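Local coordinates for protein PrgX (Enterococcus faecalis, PDB 2AWI) that serves as the receptor for the peptide sex pheromone cCF10 and probably binds DNA as a repressor that regulates conjugation, at residues Tyr109-Leu114 with Asp152-Ser157; Asp185-Ile190 with Asn225-Gly230; Arg205-Ala210 with Gln244-Lys249. The protein carries 1 engineered substitution. All blocks are in the same frame, centred on the assembly; numbering follows the deposited sequence.

All three contacts lie in the helical C-terminal TPR-family region of PrgX, and contact 1 closes along the chain before the other two open. Contact 1 pairs helices 107-122 and 150-159. Its centre is about 18 Å from that of contact 2, and the two touch where Cys153 and Glu154 meet Thr189 and Ile190. Contacts 2 and 3, centres about 26 Å apart, alternate in sequence. Contact 2 sets the early part of helix 184-203 against the loop leading into helix 230-248; contact 3 sets the start of helix 207-220, with the turn before it, against the C-terminal part of helix 230-248. Contacts 2 and 3 also border other subunits; contact 1 is internal.

Contact 1: residues Tyr109-Leu114 with Asp152-Ser157; sequences YFSIYL and DCEIVS. Engineered in segment 152-157: Cys153 (natural residue Tyr).
The ring of Phe110 turns its edge to Ile155. Carbon CG2 of Ile155 lies in the ring plane, 3.9 Å from Phe110 CD2, and Ile155 CD1 comes in beside it at 3.7 Å from the same CD2, close to that plane. One face of the ring, off centre toward the rim, is taken by CG of Leu114, one helical turn further along. The phenyl group and the isoleucine cross at about a right angle, and the isoleucine presents CG2 and CD1 to the same stretch of ring edge, CG2 touching both CD2 and CE2 and CD1 meeting CD2. With CG anti to the backbone N (chi1 -171°), the ring of Phe110 is carried to the helix 150-159 side, where its CD2 edge meets Ile155. Leu114 adds its CD1, which rests 3.9 Å from the carbonyl O of Ile155 and 4.3 Å from Ile155 CG2, and Ser111 CB packs 4.1 Å from Ile155 CG1.

Beside this apolar patch is a polar pair. Ser111 OG lies 2.8 Å from Glu154 OE2, reached by a glutamate chain that is extended beyond CG. Asn158 OD1 is also within hydrogen-bonding reach of the serine hydroxyl, so a single proton has two acceptors to choose from. The same OE2 forms a salt bridge with Lys79 of helix 74-87, which would be expected to favour the charged form of the carboxylate.

Segments 109-114 and 152-157 run nearly parallel, 17° apart, their axes 9.4 Å apart at closest approach, and their backbones come closest at Ser111 and Ile155. Parallel packing of helices separated in sequence by one intervening helix is consistent with a TPR-like stack. That intervening helix, 128-142, closes one side with Leu138 and Leu141 on Phe110 and Tyr142 on Ile155. Beyond 150-159, helix 184-203 continues the stack, its Val193 touching Val156 and the engineered Cys153.

Contact 2: residues Asp185-Ile190 with Asn225-Gly230; sequences DYDLTI and NISING
Asp187 swings its carboxylate toward the 225-230 loop with CG anti to its own carbonyl carbon (chi1 -69°), while Ile226, its CG1 anti to its backbone N, extends CD1 to the carboxylate. This is a helix-to-loop contact of a TPR-like helical array: the loop leads from helix 207-220 into helix 230-248 and crosses the flank of helix 184-203.

Oxygen OD1 of Asp187 accepts from the backbone N of Ser227 at 2.7 Å. The bond is bent at the hydrogen (141°), and the donor sits above the carboxylate plane, 38° out of it. A water also donates to OD1, at 2.7 Å, and to the carbonyl O of Asn225; its link to Ser227 OG is weak. The other oxygen, OD2, is hydrogen-bonded to Ser181, so both oxygens of this buried carboxylate are held, which should limit its rotation.

Further along, Asn229 is the N-cap of helix 230-248, its OD1 accepting from Tyr232 N. Its amide ND2 meets Leu188 CD2 at 4.2 Å. A second subunit borders this side, with its Lys184 packing on Leu188 and its Tyr231 on Ile228. On the Ile190 side, the methyl CD1 of Ile226 lies 3.4 Å from Asp187 CG and 4.4 Å from Ile190 CD1.

Contact 3: residues Arg205-Ala210 with Gln244-Lys249; sequences RNLKEA and QFLTDK
Arg205, in the turn between helices 184-203 and 207-220, and Leu207, at the start of the second helix, meet the C-terminal part of helix 230-248. The turn combines a Schellman motif, in which Arg205 with its positive phi is the C-prime residue closing the first helix, with an N-cap, Asn206, opening the next. Both helices lie in the TPR-family region, and the turn joins two consecutive helices of what is probably a TPR-like array.

Leu207 points its fork at the helix and splits its two methyls between neighbouring residues. CD2 lies 3.9 Å from Leu246 CD1 and equally near Leu246 CB, the two leucines inclined to each other. The other methyl, CD1, goes to Thr247 and stops 3.4 Å from its OG1. That hydroxyl is turned back to its own helix, where it bonds to Tyr243 O, so Leu207 meets it through van der Waals contact. Helix 230-248 adds Tyr243 against both Leu207 and Ala210.

Arg205 approaches differently, as a long arm laid across to Leu246. With CG set opposite the backbone N (chi1 -157°) and the chain drawn out as far as NE, the guanidinium arrives with Leu246 CB over one face, 4.1 Å from NH2 and offset toward the rim. At its edge, near the plane, is Lys249 CE. Glu287 bridges the two basic residues, one oxygen salt-bridged to Arg205 NE and the other to Lys249 NZ, which probably offsets their like charges. Lys249 also makes backbone hydrogen bonds to the third subunit, so the contact adjoins a subunit interface. The direct polar link across the segments is modest: Arg205 NH2 donates to Leu246 O at 3.1 Å, a weak bond bent to 126° at the hydrogen.

Contact 1: residues Tyr109-Leu114 with Asp152-Ser157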
loop_
_atom_site.group_PDB
_atom_site.type_symbol
_atom_site.label_atom_id
_atom_site.label_comp_id
_atom_site.label_asym_id
_atom_site.label_seq_id
_atom_site.Cartn_x
_atom_site.Cartn_y
_atom_site.Cartn_z
ATOM N N TYR A 109 -31.405 36.039 11.779
ATOM C CA TYR A 109 -30.615 36.969 12.582
ATOM C C TYR A 109 -29.929 36.270 13.748
ATOM O O TYR A 109 -28.819 36.638 14.134
ATOM C CB TYR A 109 -31.489 38.116 13.102
ATOM C CG TYR A 109 -31.639 39.242 12.104
ATOM C CD1 TYR A 109 -30.543 40.029 11.748
ATOM C CD2 TYR A 109 -32.860 39.490 11.479
ATOM C CE1 TYR A 109 -30.658 41.034 10.789
ATOM C CE2 TYR A 109 -32.987 40.493 10.518
ATOM C CZ TYR A 109 -31.882 41.257 10.177
ATOM O OH TYR A 109 -31.997 42.230 9.212
ATOM N N PHE A 110 -30.574 35.259 14.319
ATOM C CA PHE A 110 -29.923 34.560 15.414
ATOM C C PHE A 110 -28.682 33.890 14.852
ATOM O O PHE A 110 -27.604 33.968 15.439
ATOM C CB PHE A 110 -30.835 33.504 16.038
ATOM C CG PHE A 110 -30.280 32.914 17.302
ATOM C CD1 PHE A 110 -29.981 33.736 18.385
ATOM C CD2 PHE A 110 -30.026 31.551 17.401
ATOM C CE1 PHE A 110 -29.434 33.208 19.552
ATOM C CE2 PHE A 110 -29.479 31.010 18.565
ATOM C CZ PHE A 110 -29.183 31.842 19.641
ATOM N N SER A 111 -28.844 33.239 13.704
ATOM C CA SER A 111 -27.740 32.555 13.045
ATOM C C SER A 111 -26.603 33.538 12.752
ATOM O O SER A 111 -25.432 33.215 12.932
ATOM C CB SER A 111 -28.223 31.904 11.745
ATOM O OG SER A 111 -27.214 31.079 11.187
ATOM N N ILE A 112 -26.949 34.740 12.307
ATOM C CA ILE A 112 -25.937 35.749 12.017
ATOM C C ILE A 112 -25.239 36.134 13.322
ATOM O O ILE A 112 -24.012 36.249 13.380
ATOM C CB ILE A 112 -26.571 37.003 11.385
ATOM C CG1 ILE A 112 -27.132 36.660 10.005
ATOM C CG2 ILE A 112 -25.540 38.103 11.274
ATOM C CD1 ILE A 112 -27.932 37.784 9.377
ATOM N N TYR A 113 -26.044 36.321 14.363
ATOM C CA TYR A 113 -25.558 36.676 15.691
ATOM C C TYR A 113 -24.461 35.720 16.148
ATOM O O TYR A 113 -23.390 36.154 16.567
ATOM C CB TYR A 113 -26.724 36.641 16.682
ATOM C CG TYR A 113 -26.308 36.664 18.133
ATOM C CD1 TYR A 113 -25.772 37.816 18.709
ATOM C CD2 TYR A 113 -26.437 35.524 18.927
ATOM C CE1 TYR A 113 -25.374 37.836 20.045
ATOM C CE2 TYR A 113 -26.044 35.530 20.260
ATOM C CZ TYR A 113 -25.513 36.690 20.814
ATOM O OH TYR A 113 -25.129 36.706 22.136
ATOM N N LEU A 114 -24.731 34.420 16.075
ATOM C CA LEU A 114 -23.747 33.416 16.479
ATOM C C LEU A 114 -22.514 33.521 15.583
ATOM O O LEU A 114 -21.429 33.047 15.935
ATOM C CB LEU A 114 -24.345 32.003 16.387
ATOM C CG LEU A 114 -25.516 31.704 17.332
ATOM C CD1 LEU A 114 -26.085 30.313 17.046
ATOM C CD2 LEU A 114 -25.046 31.817 18.781
ATOM N N ASP A 152 -32.765 25.951 11.377
ATOM C CA ASP A 152 -32.623 25.427 12.734
ATOM C C ASP A 152 -31.369 24.557 12.792
ATOM O O ASP A 152 -30.603 24.609 13.756
ATOM C CB ASP A 152 -33.849 24.603 13.140
ATOM C CG ASP A 152 -35.072 25.462 13.375
ATOM O OD1 ASP A 152 -34.980 26.407 14.188
ATOM O OD2 ASP A 152 -36.122 25.195 12.751
ATOM N N CYS A 153 -31.155 23.754 11.757
ATOM C CA CYS A 153 -29.968 22.913 11.712
ATOM C C CYS A 153 -28.720 23.761 11.464
ATOM O O CYS A 153 -27.616 23.365 11.817
ATOM C CB CYS A 153 -30.124 21.832 10.644
ATOM S SG CYS A 153 -31.257 20.507 11.166
ATOM N N GLU A 154 -28.895 24.939 10.876
ATOM C CA GLU A 154 -27.759 25.822 10.639
ATOM C C GLU A 154 -27.387 26.399 12.004
ATOM O O GLU A 154 -26.216 26.437 12.381
ATOM C CB GLU A 154 -28.134 26.948 9.669
ATOM C CG GLU A 154 -26.955 27.798 9.218
ATOM C CD GLU A 154 -27.369 28.939 8.298
ATOM O OE1 GLU A 154 -28.060 28.677 7.282
ATOM O OE2 GLU A 154 -27.000 30.101 8.588
ATOM N N ILE A 155 -28.402 26.842 12.741
ATOM C CA ILE A 155 -28.204 27.398 14.079
ATOM C C ILE A 155 -27.488 26.383 14.974
ATOM O O ILE A 155 -26.511 26.708 15.644
ATOM C CB ILE A 155 -29.566 27.785 14.715
ATOM C CG1 ILE A 155 -30.039 29.121 14.130
ATOM C CG2 ILE A 155 -29.447 27.839 16.231
ATOM C CD1 ILE A 155 -31.425 29.550 14.575
ATOM N N VAL A 156 -27.970 25.147 14.972
ATOM C CA VAL A 156 -27.354 24.107 15.787
ATOM C C VAL A 156 -25.871 23.950 15.476
ATOM O O VAL A 156 -25.054 23.752 16.373
ATOM C CB VAL A 156 -28.058 22.759 15.583
ATOM C CG1 VAL A 156 -27.052 21.625 15.654
ATOM C CG2 VAL A 156 -29.112 22.579 16.663
ATOM N N SER A 157 -25.534 24.024 14.193
ATOM C CA SER A 157 -24.156 23.896 13.748
ATOM C C SER A 157 -23.328 25.068 14.268
ATOM O O SER A 157 -22.192 24.895 14.710
ATOM C CB SER A 157 -24.114 23.869 12.220
ATOM O OG SER A 157 -22.779 23.778 11.753
#

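Contact 2: residues Asp185-Ile190 with Asn225-Gly230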
loop_
_atom_site.group_PDB
_atom_site.type_symbol
_atom_site.label_atom_id
_atom_site.label_comp_id
_atom_site.label_asym_id
_atom_site.label_seq_id
_atom_site.Cartn_x
_atom_site.Cartn_y
_atom_site.Cartn_z
ATOM N N ASP A 185 -30.331 22.411 -0.803
ATOM C CA ASP A 185 -29.860 23.343 0.221
ATOM C C ASP A 185 -30.172 22.775 1.604
ATOM O O ASP A 185 -29.304 22.717 2.476
ATOM C CB ASP A 185 -30.550 24.700 0.073
ATOM C CG ASP A 185 -30.117 25.447 -1.177
ATOM O OD1 ASP A 185 -30.812 26.416 -1.560
ATOM O OD2 ASP A 185 -29.079 25.071 -1.763
ATOM N N TYR A 186 -31.419 22.346 1.782
ATOM C CA TYR A 186 -31.883 21.777 3.041
ATOM C C TYR A 186 -31.070 20.520 3.373
ATOM O O TYR A 186 -30.594 20.357 4.499
ATOM C CB TYR A 186 -33.385 21.470 2.924
ATOM C CG TYR A 186 -33.968 20.636 4.039
ATOM C CD1 TYR A 186 -34.033 19.245 3.939
ATOM C CD2 TYR A 186 -34.456 21.240 5.198
ATOM C CE1 TYR A 186 -34.572 18.475 4.972
ATOM C CE2 TYR A 186 -34.992 20.485 6.227
ATOM C CZ TYR A 186 -35.047 19.107 6.114
ATOM O OH TYR A 186 -35.561 18.368 7.156
ATOM N N ASP A 187 -30.894 19.652 2.380
ATOM C CA ASP A 187 -30.123 18.424 2.553
ATOM C C ASP A 187 -28.718 18.685 3.108
ATOM O O ASP A 187 -28.270 18.002 4.031
ATOM C CB ASP A 187 -29.988 17.689 1.219
ATOM C CG ASP A 187 -31.305 17.110 0.724
ATOM O OD1 ASP A 187 -31.291 16.465 -0.341
ATOM O OD2 ASP A 187 -32.347 17.290 1.391
ATOM N N LEU A 188 -28.026 19.671 2.541
ATOM C CA LEU A 188 -26.668 19.995 2.962
ATOM C C LEU A 188 -26.631 20.415 4.428
ATOM O O LEU A 188 -25.808 19.942 5.205
ATOM C CB LEU A 188 -26.110 21.134 2.106
ATOM C CG LEU A 188 -24.598 21.236 1.866
ATOM C CD1 LEU A 188 -24.238 22.694 1.714
ATOM C CD2 LEU A 188 -23.809 20.634 2.997
ATOM N N THR A 189 -27.538 21.309 4.787
ATOM C CA THR A 189 -27.630 21.835 6.135
ATOM C C THR A 189 -27.896 20.782 7.212
ATOM O O THR A 189 -27.282 20.809 8.277
ATOM C CB THR A 189 -28.718 22.893 6.197
ATOM O OG1 THR A 189 -28.482 23.861 5.166
ATOM C CG2 THR A 189 -28.712 23.582 7.554
ATOM N N ILE A 190 -28.805 19.857 6.941
ATOM C CA ILE A 190 -29.111 18.828 7.917
ATOM C C ILE A 190 -27.941 17.857 8.059
ATOM O O ILE A 190 -27.823 17.169 9.074
ATOM C CB ILE A 190 -30.380 18.057 7.525
ATOM C CG1 ILE A 190 -30.145 17.290 6.224
ATOM C CG2 ILE A 190 -31.542 19.035 7.353
ATOM C CD1 ILE A 190 -31.321 16.457 5.798
ATOM N N ASN A 225 -35.269 10.881 -2.675
ATOM C CA ASN A 225 -34.724 12.069 -3.336
ATOM C C ASN A 225 -33.725 12.879 -2.511
ATOM O O ASN A 225 -33.572 14.083 -2.731
ATOM C CB ASN A 225 -35.858 12.998 -3.786
ATOM C CG ASN A 225 -36.741 12.371 -4.856
ATOM O OD1 ASN A 225 -36.251 11.716 -5.779
ATOM N ND2 ASN A 225 -38.047 12.589 -4.746
ATOM N N ILE A 226 -33.045 12.228 -1.570
ATOM C CA ILE A 226 -32.064 12.913 -0.729
ATOM C C ILE A 226 -30.769 13.135 -1.511
ATOM O O ILE A 226 -30.413 12.337 -2.373
ATOM C CB ILE A 226 -31.722 12.078 0.536
ATOM C CG1 ILE A 226 -30.908 12.917 1.521
ATOM C CG2 ILE A 226 -30.914 10.838 0.145
ATOM C CD1 ILE A 226 -31.677 14.052 2.117
ATOM N N SER A 227 -30.066 14.217 -1.211
ATOM C CA SER A 227 -28.801 14.504 -1.875
ATOM C C SER A 227 -27.667 14.420 -0.868
ATOM O O SER A 227 -27.295 15.420 -0.252
ATOM C CB SER A 227 -28.810 15.901 -2.493
ATOM O OG SER A 227 -29.531 15.914 -3.708
ATOM N N ILE A 228 -27.120 13.224 -0.692
ATOM C CA ILE A 228 -26.019 13.042 0.243
ATOM C C ILE A 228 -24.773 13.735 -0.324
ATOM O O ILE A 228 -24.475 13.619 -1.511
ATOM C CB ILE A 228 -25.705 11.530 0.457
ATOM C CG1 ILE A 228 -26.962 10.788 0.934
ATOM C CG2 ILE A 228 -24.571 11.373 1.463
ATOM C CD1 ILE A 228 -27.453 11.236 2.328
ATOM N N ASN A 229 -24.057 14.455 0.529
ATOM C CA ASN A 229 -22.845 15.152 0.127
ATOM C C ASN A 229 -21.705 14.150 0.123
ATOM O O ASN A 229 -21.360 13.583 1.165
ATOM C CB ASN A 229 -22.547 16.282 1.114
ATOM C CG ASN A 229 -21.245 17.008 0.813
ATOM O OD1 ASN A 229 -20.166 16.413 0.815
ATOM N ND2 ASN A 229 -21.344 18.304 0.562
ATOM N N GLY A 230 -21.126 13.936 -1.056
ATOM C CA GLY A 230 -20.034 12.994 -1.203
ATOM C C GLY A 230 -18.854 13.224 -0.273
ATOM O O GLY A 230 -18.282 12.270 0.258
HETATM O O HOH W 1 -32.517 16.993 -2.727
#

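Contact 3: residues Arg205-Ala210 with Gln244-Lys249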
loop_
_atom_site.group_PDB
_atom_site.type_symbol
_atom_site.label_atom_id
_atom_site.label_comp_id
_atom_site.label_asym_id
_atom_site.label_seq_id
_atom_site.Cartn_x
_atom_site.Cartn_y
_atom_site.Cartn_z
ATOM N N ARG A 205 -13.945 11.120 22.686
ATOM C CA ARG A 205 -14.069 9.680 22.868
ATOM C C ARG A 205 -15.445 9.262 23.385
ATOM O O ARG A 205 -15.596 8.204 23.996
ATOM C CB ARG A 205 -12.971 9.165 23.803
ATOM C CG ARG A 205 -12.664 7.689 23.620
ATOM C CD ARG A 205 -11.388 7.285 24.322
ATOM N NE ARG A 205 -10.803 6.083 23.732
ATOM C CZ ARG A 205 -11.367 4.879 23.750
ATOM N NH1 ARG A 205 -12.540 4.702 24.334
ATOM N NH2 ARG A 205 -10.755 3.847 23.181
ATOM N N ASN A 206 -16.449 10.095 23.130
ATOM C CA ASN A 206 -17.819 9.801 23.541
ATOM C C ASN A 206 -18.387 8.825 22.509
ATOM O O ASN A 206 -19.027 9.236 21.541
ATOM C CB ASN A 206 -18.641 11.085 23.543
ATOM C CG ASN A 206 -19.904 10.967 24.361
ATOM O OD1 ASN A 206 -20.594 9.949 24.320
ATOM N ND2 ASN A 206 -20.223 12.021 25.106
ATOM N N LEU A 207 -18.162 7.533 22.718
ATOM C CA LEU A 207 -18.616 6.532 21.764
ATOM C C LEU A 207 -20.114 6.388 21.536
ATOM O O LEU A 207 -20.536 6.076 20.415
ATOM C CB LEU A 207 -18.033 5.158 22.112
ATOM C CG LEU A 207 -16.509 4.999 22.053
ATOM C CD1 LEU A 207 -16.183 3.522 21.858
ATOM C CD2 LEU A 207 -15.921 5.818 20.903
ATOM N N LYS A 208 -20.927 6.599 22.568
ATOM C CA LYS A 208 -22.359 6.442 22.362
ATOM C C LYS A 208 -22.959 7.618 21.592
ATOM O O LYS A 208 -23.929 7.447 20.851
ATOM C CB LYS A 208 -23.091 6.204 23.694
ATOM C CG LYS A 208 -23.526 7.422 24.479
ATOM C CD LYS A 208 -24.462 6.976 25.610
ATOM C CE LYS A 208 -24.963 8.138 26.452
ATOM N NZ LYS A 208 -25.731 9.127 25.648
ATOM N N GLU A 209 -22.380 8.805 21.748
ATOM C CA GLU A 209 -22.867 9.964 21.013
ATOM C C GLU A 209 -22.459 9.801 19.551
ATOM O O GLU A 209 -23.248 10.065 18.641
ATOM C CB GLU A 209 -22.279 11.264 21.577
ATOM C CG GLU A 209 -22.952 11.736 22.853
ATOM C CD GLU A 209 -24.418 12.066 22.648
ATOM O OE1 GLU A 209 -24.732 13.221 22.284
ATOM O OE2 GLU A 209 -25.257 11.159 22.841
ATOM N N ALA A 210 -21.229 9.344 19.333
ATOM C CA ALA A 210 -20.724 9.149 17.983
ATOM C C ALA A 210 -21.624 8.204 17.204
ATOM O O ALA A 210 -21.967 8.478 16.056
ATOM C CB ALA A 210 -19.294 8.604 18.021
ATOM N N GLN A 244 -14.847 2.570 15.055
ATOM C CA GLN A 244 -14.623 1.128 15.114
ATOM C C GLN A 244 -13.284 0.782 15.757
ATOM O O GLN A 244 -13.158 -0.238 16.428
ATOM C CB GLN A 244 -14.683 0.527 13.707
ATOM C CG GLN A 244 -16.011 0.736 12.996
ATOM C CD GLN A 244 -16.004 0.230 11.559
ATOM O OE1 GLN A 244 -17.003 0.342 10.844
ATOM N NE2 GLN A 244 -14.876 -0.328 11.129
ATOM N N PHE A 245 -12.285 1.630 15.542
ATOM C CA PHE A 245 -10.968 1.404 16.112
ATOM C C PHE A 245 -11.041 1.655 17.615
ATOM O O PHE A 245 -10.535 0.867 18.424
ATOM C CB PHE A 245 -9.946 2.354 15.483
ATOM C CG PHE A 245 -8.541 2.162 15.990
ATOM C CD1 PHE A 245 -7.826 1.003 15.690
ATOM C CD2 PHE A 245 -7.934 3.141 16.769
ATOM C CE1 PHE A 245 -6.524 0.822 16.158
ATOM C CE2 PHE A 245 -6.634 2.974 17.244
ATOM C CZ PHE A 245 -5.924 1.810 16.938
ATOM N N LEU A 246 -11.676 2.762 17.983
ATOM C CA LEU A 246 -11.812 3.128 19.381
ATOM C C LEU A 246 -12.588 2.082 20.175
ATOM O O LEU A 246 -12.346 1.901 21.366
ATOM C CB LEU A 246 -12.510 4.486 19.505
ATOM C CG LEU A 246 -11.807 5.703 18.904
ATOM C CD1 LEU A 246 -12.597 6.950 19.263
ATOM C CD2 LEU A 246 -10.378 5.802 19.432
ATOM N N THR A 247 -13.513 1.395 19.512
ATOM C CA THR A 247 -14.337 0.382 20.167
ATOM C C THR A 247 -13.613 -0.943 20.373
ATOM O O THR A 247 -13.660 -1.520 21.459
ATOM C CB THR A 247 -15.622 0.112 19.365
ATOM O OG1 THR A 247 -16.402 1.314 19.293
ATOM C CG2 THR A 247 -16.444 -0.992 20.030
ATOM N N ASP A 248 -12.953 -1.423 19.323
ATOM C CA ASP A 248 -12.218 -2.679 19.385
ATOM C C ASP A 248 -10.942 -2.614 18.555
ATOM O O ASP A 248 -10.843 -3.268 17.521
ATOM C CB ASP A 248 -13.098 -3.831 18.892
ATOM C CG ASP A 248 -14.007 -3.427 17.747
ATOM O OD1 ASP A 248 -14.932 -2.622 17.982
ATOM O OD2 ASP A 248 -13.804 -3.909 16.613
ATOM N N LYS A 249 -9.971 -1.834 19.025
ATOM C CA LYS A 249 -8.688 -1.646 18.345
ATOM C C LYS A 249 -8.479 -2.543 17.132
ATOM O O LYS A 249 -7.682 -3.480 17.148
ATOM C CB LYS A 249 -7.532 -1.813 19.336
ATOM C CG LYS A 249 -7.558 -0.789 20.464
ATOM C CD LYS A 249 -7.756 0.622 19.910
ATOM C CE LYS A 249 -7.873 1.668 21.011
ATOM N NZ LYS A 249 -6.577 1.890 21.717
#